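Beta-glucosidase (Chaetomella raphigera, PDB 6JXG) probably hydrolyses terminal, non-reducing beta-D-glucosyl residues, releasing beta-D-glucose, as a secreted cellulose-degrading enzyme of glycoside hydrolase family 3. Local coordinates at residues I87-K99 and A137-V150. Residues are numbered along the deposited sequence; the frame is centred on the assembly and turned at random.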
ATOM      1  N   ILE A  87      -3.309  10.901   0.594  1.00 10.75           N
ATOM      2  CA  ILE A  87      -2.228  10.012   0.344  1.00 10.58           C
ATOM      3  C   ILE A  87      -0.925  10.830   0.383  1.00 11.31           C
ATOM      4  O   ILE A  87       0.065  10.412   1.028  1.00  9.60           O
ATOM      5  CB  ILE A  87      -2.369   9.331  -1.027  1.00 11.06           C
ATOM      6  CG1 ILE A  87      -3.635   8.494  -1.031  1.00 11.80           C
ATOM      7  CG2 ILE A  87      -1.130   8.465  -1.263  1.00 11.11           C
ATOM      8  CD1 ILE A  87      -4.057   7.811  -2.328  1.00 12.03           C
ATOM      9  N   TYR A  88      -0.940  11.987  -0.297  1.00 11.31           N
ATOM     10  CA  TYR A  88       0.253  12.813  -0.338  1.00 11.86           C
ATOM     11  C   TYR A  88       0.595  13.270   1.066  1.00 11.74           C
ATOM     12  O   TYR A  88       1.736  13.134   1.472  1.00 12.02           O
ATOM     13  CB  TYR A  88       0.034  14.047  -1.233  1.00 12.72           C
ATOM     14  CG  TYR A  88       1.134  15.025  -1.080  1.00 13.07           C
ATOM     15  CD1 TYR A  88       2.314  14.882  -1.799  1.00 14.12           C
ATOM     16  CD2 TYR A  88       1.033  16.108  -0.146  1.00 14.67           C
ATOM     17  CE1 TYR A  88       3.382  15.796  -1.661  1.00 14.40           C
ATOM     18  CE2 TYR A  88       2.105  17.009  -0.020  1.00 14.15           C
ATOM     19  CZ  TYR A  88       3.268  16.821  -0.769  1.00 15.04           C
ATOM     20  OH  TYR A  88       4.350  17.675  -0.618  1.00 17.02           O
ATOM     21  N   SER A  89      -0.395  13.759   1.827  1.00 11.98           N
ATOM     22  CA  SER A  89      -0.139  14.232   3.171  1.00 11.70           C
ATOM     23  C   SER A  89       0.426  13.175   4.160  1.00 12.16           C
ATOM     24  O   SER A  89       1.287  13.466   4.971  1.00 10.62           O
ATOM     25  CB  SER A  89      -1.387  14.888   3.800  1.00 14.92           C
ATOM     26  OG  SER A  89      -1.659  16.104   3.097  1.00 16.52           O
ATOM     27  N   ARG A  90      -0.048  11.942   4.086  1.00 11.24           N
ATOM     28  CA  ARG A  90       0.575  10.851   4.882  1.00 11.53           C
ATOM     29  C   ARG A  90       2.035  10.649   4.535  1.00 10.37           C
ATOM     30  O   ARG A  90       2.896  10.492   5.427  1.00 11.58           O
ATOM     31  CB  ARG A  90      -0.219   9.562   4.654  1.00 11.70           C
ATOM     32  CG  ARG A  90       0.384   8.341   5.300  1.00 11.99           C
ATOM     33  CD  ARG A  90      -0.612   7.228   5.103  1.00 13.08           C
ATOM     34  NE  ARG A  90      -0.146   5.884   5.462  1.00 13.18           N
ATOM     35  CZ  ARG A  90       0.609   5.083   4.717  1.00 12.77           C
ATOM     36  NH1 ARG A  90       1.154   5.522   3.602  1.00 12.06           N
ATOM     37  NH2 ARG A  90       0.903   3.846   5.162  1.00 11.59           N
ATOM     38  N   GLY A  91       2.373  10.761   3.252  1.00 10.33           N
ATOM     39  CA  GLY A  91       3.768  10.622   2.861  1.00  9.63           C
ATOM     40  C   GLY A  91       4.652  11.762   3.353  1.00  9.49           C
ATOM     41  O   GLY A  91       5.799  11.550   3.887  1.00  7.89           O
ATOM     42  N   LEU A  92       4.124  12.951   3.219  1.00  9.68           N
ATOM     43  CA  LEU A  92       4.812  14.147   3.760  1.00 10.52           C
ATOM     44  C   LEU A  92       5.040  13.999   5.265  1.00 10.68           C
ATOM     45  O   LEU A  92       6.152  14.251   5.802  1.00 10.14           O
ATOM     46  CB  LEU A  92       4.024  15.446   3.449  1.00 12.48           C
ATOM     47  CG  LEU A  92       4.668  16.763   3.862  1.00 14.14           C
ATOM     48  CD1 LEU A  92       5.892  17.070   2.978  1.00 15.28           C
ATOM     49  CD2 LEU A  92       3.661  17.935   3.818  1.00 15.67           C
ATOM     50  N   ALA A  93       3.989  13.595   5.975  1.00 10.29           N
ATOM     51  CA  ALA A  93       4.082  13.493   7.424  1.00 10.47           C
ATOM     52  C   ALA A  93       5.091  12.408   7.838  1.00 11.13           C
ATOM     53  O   ALA A  93       5.906  12.637   8.723  1.00  9.91           O
ATOM     54  CB  ALA A  93       2.718  13.200   7.985  1.00 10.60           C
ATOM     55  N   LEU A  94       5.091  11.273   7.138  1.00 10.61           N
ATOM     56  CA  LEU A  94       6.071  10.207   7.424  1.00 11.84           C
ATOM     57  C   LEU A  94       7.473  10.692   7.177  1.00 11.56           C
ATOM     58  O   LEU A  94       8.403  10.475   7.976  1.00 10.84           O
ATOM     59  CB  LEU A  94       5.896   9.048   6.447  1.00 12.77           C
ATOM     60  CG  LEU A  94       6.191   7.631   6.824  1.00 15.36           C
ATOM     61  CD1 LEU A  94       6.444   6.766   5.597  1.00 14.63           C
ATOM     62  CD2 LEU A  94       6.938   7.231   8.110  1.00 15.89           C
ATOM     63  N   GLY A  95       7.644  11.293   6.014  1.00 11.44           N
ATOM     64  CA  GLY A  95       8.969  11.788   5.670  1.00 10.95           C
ATOM     65  C   GLY A  95       9.475  12.881   6.601  1.00 10.58           C
ATOM     66  O   GLY A  95      10.702  12.925   6.902  1.00 10.70           O
ATOM     67  N   GLN A  96       8.583  13.754   7.044  1.00 10.76           N
ATOM     68  CA  GLN A  96       8.955  14.714   8.124  1.00 11.21           C
ATOM     69  C   GLN A  96       9.515  14.087   9.381  1.00 11.74           C
ATOM     70  O   GLN A  96      10.598  14.519   9.928  1.00 10.33           O
ATOM     71  CB  GLN A  96       7.793  15.641   8.461  1.00 11.81           C
ATOM     72  CG  GLN A  96       7.554  16.640   7.341  1.00 12.49           C
ATOM     73  CD  GLN A  96       6.303  17.409   7.519  1.00 14.31           C
ATOM     74  OE1 GLN A  96       5.392  17.017   8.277  1.00 15.59           O
ATOM     75  NE2 GLN A  96       6.224  18.531   6.802  1.00 15.39           N
ATOM     76  N   GLU A  97       8.847  13.026   9.835  1.00 11.24           N
ATOM     77  CA  GLU A  97       9.345  12.305  10.991  1.00 10.90           C
ATOM     78  C   GLU A  97      10.735  11.628  10.725  1.00 10.96           C
ATOM     79  O   GLU A  97      11.623  11.628  11.601  1.00 11.66           O
ATOM     80  CB  GLU A  97       8.319  11.293  11.529  1.00 10.36           C
ATOM     81  CG  GLU A  97       7.047  11.967  11.987  1.00 10.21           C
ATOM     82  CD  GLU A  97       6.076  11.150  12.842  1.00 10.75           C
ATOM     83  OE1 GLU A  97       6.330   9.978  13.240  1.00 10.51           O
ATOM     84  OE2 GLU A  97       4.963  11.743  13.080  1.00 11.02           O
ATOM     85  N   ALA A  98      10.854  10.951   9.578  1.00 11.56           N
ATOM     86  CA  ALA A  98      12.058  10.232   9.202  1.00 11.32           C
ATOM     87  C   ALA A  98      13.254  11.255   9.205  1.00 12.75           C
ATOM     88  O   ALA A  98      14.313  11.022   9.847  1.00 11.28           O
ATOM     89  CB  ALA A  98      11.866   9.598   7.837  1.00 11.19           C
ATOM     90  N   LYS A  99      13.099  12.377   8.489  1.00 13.43           N
ATOM     91  CA  LYS A  99      14.160  13.375   8.423  1.00 12.89           C
ATOM     92  C   LYS A  99      14.559  13.875   9.812  1.00 13.26           C
ATOM     93  O   LYS A  99      15.763  14.027  10.124  1.00 13.64           O
ATOM     94  CB  LYS A  99      13.742  14.572   7.539  1.00 14.70           C
ATOM     95  CG  LYS A  99      14.724  15.749   7.676  1.00 15.81           C
ATOM     96  CD  LYS A  99      14.761  16.668   6.446  1.00 17.91           C
ATOM     97  CE  LYS A  99      15.748  17.850   6.695  1.00 19.25           C
ATOM     98  NZ  LYS A  99      15.287  19.157   6.060  1.00 19.90           N
ATOM     99  N   ALA A 137      -1.264   5.966  -5.734  1.00 10.53           N
ATOM    100  CA  ALA A 137      -0.902   5.950  -4.331  1.00 10.57           C
ATOM    101  C   ALA A 137       0.637   5.981  -4.132  1.00 10.05           C
ATOM    102  O   ALA A 137       1.120   6.744  -3.292  1.00 10.51           O
ATOM    103  CB  ALA A 137      -1.538   4.792  -3.601  1.00 11.42           C
ATOM    104  N   MET A 138       1.360   5.201  -4.918  1.00  9.55           N
ATOM    105  CA  MET A 138       2.805   5.146  -4.910  1.00 10.11           C
ATOM    106  C   MET A 138       3.391   6.527  -5.197  1.00 11.14           C
ATOM    107  O   MET A 138       4.216   7.005  -4.403  1.00 10.28           O
ATOM    108  CB  MET A 138       3.392   4.120  -5.907  1.00 10.59           C
ATOM    109  CG  MET A 138       3.244   2.647  -5.566  1.00 11.07           C
ATOM    110  SD  MET A 138       4.033   2.097  -4.106  1.00 11.33           S
ATOM    111  CE  MET A 138       5.752   2.359  -4.546  1.00 11.16           C
ATOM    112  N   SER A 139       2.921   7.183  -6.275  1.00 10.80           N
ATOM    113  CA  SER A 139       3.519   8.445  -6.697  1.00 11.44           C
ATOM    114  C   SER A 139       3.192   9.551  -5.713  1.00 10.94           C
ATOM    115  O   SER A 139       4.097  10.320  -5.305  1.00 10.28           O
ATOM    116  CB  SER A 139       3.090   8.825  -8.132  1.00 12.09           C
ATOM    117  OG  SER A 139       1.704   8.988  -8.193  1.00 12.38           O
ATOM    118  N   ASN A 140       1.983   9.557  -5.163  1.00 10.84           N
ATOM    119  CA  ASN A 140       1.671  10.611  -4.216  1.00 11.31           C
ATOM    120  C   ASN A 140       2.397  10.380  -2.881  1.00 10.63           C
ATOM    121  O   ASN A 140       2.790  11.331  -2.241  1.00 10.77           O
ATOM    122  CB  ASN A 140       0.154  10.750  -3.987  1.00 11.12           C
ATOM    123  CG  ASN A 140      -0.491  11.591  -5.034  1.00 13.16           C
ATOM    124  OD1 ASN A 140      -0.413  12.824  -4.996  1.00 13.80           O
ATOM    125  ND2 ASN A 140      -1.119  10.937  -5.998  1.00 16.37           N
ATOM    126  N   THR A 141       2.523   9.124  -2.447  1.00 10.03           N
ATOM    127  CA  THR A 141       3.281   8.831  -1.205  1.00  9.49           C
ATOM    128  C   THR A 141       4.780   9.195  -1.309  1.00 10.00           C
ATOM    129  O   THR A 141       5.359   9.821  -0.444  1.00 12.11           O
ATOM    130  CB  THR A 141       3.157   7.341  -0.833  1.00  9.36           C
ATOM    131  OG1 THR A 141       1.745   6.994  -0.679  1.00  9.30           O
ATOM    132  CG2 THR A 141       3.907   7.096   0.438  1.00  9.33           C
ATOM    133  N   ILE A 142       5.400   8.812  -2.400  1.00  9.45           N
ATOM    134  CA  ILE A 142       6.793   9.086  -2.652  1.00 10.11           C
ATOM    135  C   ILE A 142       7.016  10.586  -2.763  1.00 10.35           C
ATOM    136  O   ILE A 142       7.986  11.111  -2.224  1.00 11.09           O
ATOM    137  CB  ILE A 142       7.246   8.385  -3.888  1.00 10.72           C
ATOM    138  CG1 ILE A 142       7.345   6.904  -3.537  1.00 11.24           C
ATOM    139  CG2 ILE A 142       8.604   8.895  -4.408  1.00 10.83           C
ATOM    140  CD1 ILE A 142       7.395   6.050  -4.759  1.00 12.72           C
ATOM    141  N   THR A 143       6.151  11.265  -3.475  1.00 11.25           N
ATOM    142  CA  THR A 143       6.359  12.727  -3.661  1.00 11.21           C
ATOM    143  C   THR A 143       6.260  13.410  -2.285  1.00 10.23           C
ATOM    144  O   THR A 143       7.019  14.342  -1.995  1.00 10.53           O
ATOM    145  CB  THR A 143       5.364  13.309  -4.657  1.00 11.24           C
ATOM    146  OG1 THR A 143       5.507  12.630  -5.910  1.00 11.80           O
ATOM    147  CG2 THR A 143       5.646  14.765  -4.805  1.00 12.87           C
ATOM    148  N   GLY A 144       5.333  12.988  -1.457  1.00  9.49           N
ATOM    149  CA  GLY A 144       5.233  13.477  -0.107  1.00  9.60           C
ATOM    150  C   GLY A 144       6.487  13.241   0.699  1.00 10.57           C
ATOM    151  O   GLY A 144       7.027  14.141   1.362  1.00 11.55           O
ATOM    152  N   MET A 145       6.895  11.995   0.759  1.00 11.10           N
ATOM    153  CA  MET A 145       8.049  11.608   1.544  1.00 10.12           C
ATOM    154  C   MET A 145       9.303  12.394   1.148  1.00 10.68           C
ATOM    155  O   MET A 145      10.018  12.963   2.010  1.00  9.95           O
ATOM    156  CB  MET A 145       8.316  10.126   1.341  1.00 10.52           C
ATOM    157  CG  MET A 145       7.339   9.211   2.054  1.00 10.02           C
ATOM    158  SD  MET A 145       7.524   7.448   1.642  1.00 10.36           S
ATOM    159  CE  MET A 145       8.999   6.985   2.551  1.00  9.63           C
ATOM    160  N   GLN A 146       9.552  12.414  -0.146  1.00 10.06           N
ATOM    161  CA  GLN A 146      10.754  13.055  -0.671  1.00 10.72           C
ATOM    162  C   GLN A 146      10.657  14.598  -0.645  1.00 11.59           C
ATOM    163  O   GLN A 146      11.676  15.274  -0.435  1.00 10.68           O
ATOM    164  CB  GLN A 146      11.123  12.493  -2.032  1.00  9.74           C
ATOM    165  CG  GLN A 146      11.349  10.980  -1.939  1.00  9.62           C
ATOM    166  CD  GLN A 146      12.072  10.335  -3.068  1.00 10.37           C
ATOM    167  OE1 GLN A 146      12.524   9.179  -2.941  1.00 10.48           O
ATOM    168  NE2 GLN A 146      12.135  10.989  -4.202  1.00 10.87           N
ATOM    169  N   ASP A 147       9.455  15.139  -0.742  1.00 11.19           N
ATOM    170  CA  ASP A 147       9.296  16.574  -0.495  1.00 12.88           C
ATOM    171  C   ASP A 147       9.725  16.919   0.958  1.00 13.00           C
ATOM    172  O   ASP A 147      10.243  17.995   1.152  1.00 11.63           O
ATOM    173  CB  ASP A 147       7.836  17.044  -0.728  1.00 13.58           C
ATOM    174  CG  ASP A 147       7.459  17.189  -2.175  1.00 14.01           C
ATOM    175  OD1 ASP A 147       8.317  17.098  -3.081  1.00 13.00           O
ATOM    176  OD2 ASP A 147       6.237  17.442  -2.403  1.00 13.75           O
ATOM    177  N   ALA A 148       9.519  16.022   1.947  1.00 12.24           N
ATOM    178  CA  ALA A 148       9.969  16.195   3.324  1.00 11.78           C
ATOM    179  C   ALA A 148      11.424  16.018   3.504  1.00 11.92           C
ATOM    180  O   ALA A 148      11.913  16.260   4.576  1.00 13.45           O
ATOM    181  CB  ALA A 148       9.234  15.222   4.273  1.00 12.23           C
ATOM    182  N   GLY A 149      12.112  15.454   2.517  1.00 10.75           N
ATOM    183  CA  GLY A 149      13.549  15.367   2.516  1.00 11.94           C
ATOM    184  C   GLY A 149      14.149  13.974   2.784  1.00 12.21           C
ATOM    185  O   GLY A 149      15.396  13.842   2.831  1.00 10.65           O
ATOM    186  N   VAL A 150      13.292  12.936   2.924  1.00 11.30           N
ATOM    187  CA  VAL A 150      13.813  11.575   3.104  1.00 10.71           C
ATOM    188  C   VAL A 150      13.836  10.911   1.706  1.00 11.08           C
ATOM    189  O   VAL A 150      13.101  11.323   0.771  1.00 11.25           O
ATOM    190  CB  VAL A 150      12.951  10.705   4.098  1.00 10.76           C
ATOM    191  CG1 VAL A 150      11.655  10.256   3.444  1.00 10.68           C
ATOM    192  CG2 VAL A 150      13.698   9.475   4.533  1.00 10.72           C
TER
HETATM  193  O   HOH W   1       0.621   7.819   1.861  1.00 10.06           O
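Gly91 and Gly95 lie against Gly144 and Met145 where two neighbouring helices of the TIM-barrel-like N-terminal domain pack almost backbone to backbone, a worked example of glycine-mediated helix packing. The axes of 87-99 and 137-147 approach to 6.4 Å and cross at -34°. A CB on Gly91, Gly95 or Gly144 would clash with the opposite helix. At this spacing CA-H...O contacts form: Leu92 CA lies 3.3 Å from Gly144 O, and Met145 CA 3.2 Å from Gly91 O.

Close packing continues at both ends. Ala148 CB presses on the backbone at Gly95 and Gln96, Val150 CG2 meets Ala98 CB, and Ile87 CD1 lies 4.1 Å from Ala137 CB. Tyr88 sits as a knob among Asn140, Thr143, Gly144 and Asp147; with CG anti to the backbone N (chi1 169°), its ring is carried across to the other helix, CE1 3.3 Å from Gly144 CA. Gly149, at positive phi, forms a Schellman motif with bonds back into the last turn, and the chain then runs into strand 151-157.

The polar contacts flank this core. One water donates to Ile87 O and Thr141 OG1 and accepts from Arg90 NH1, whose guanidinium also binds Pro73 O through NH2. Tyr88 OH donates to Asp147 OD2 at 2.6 Å. Exchanging Tyr88 for an alanine would probably open a gap over Gly144 and deprive Asp147 of its hydroxyl partner. The bond uses the anti lone pair of OD2, with ring and carboxylate planes 63° apart.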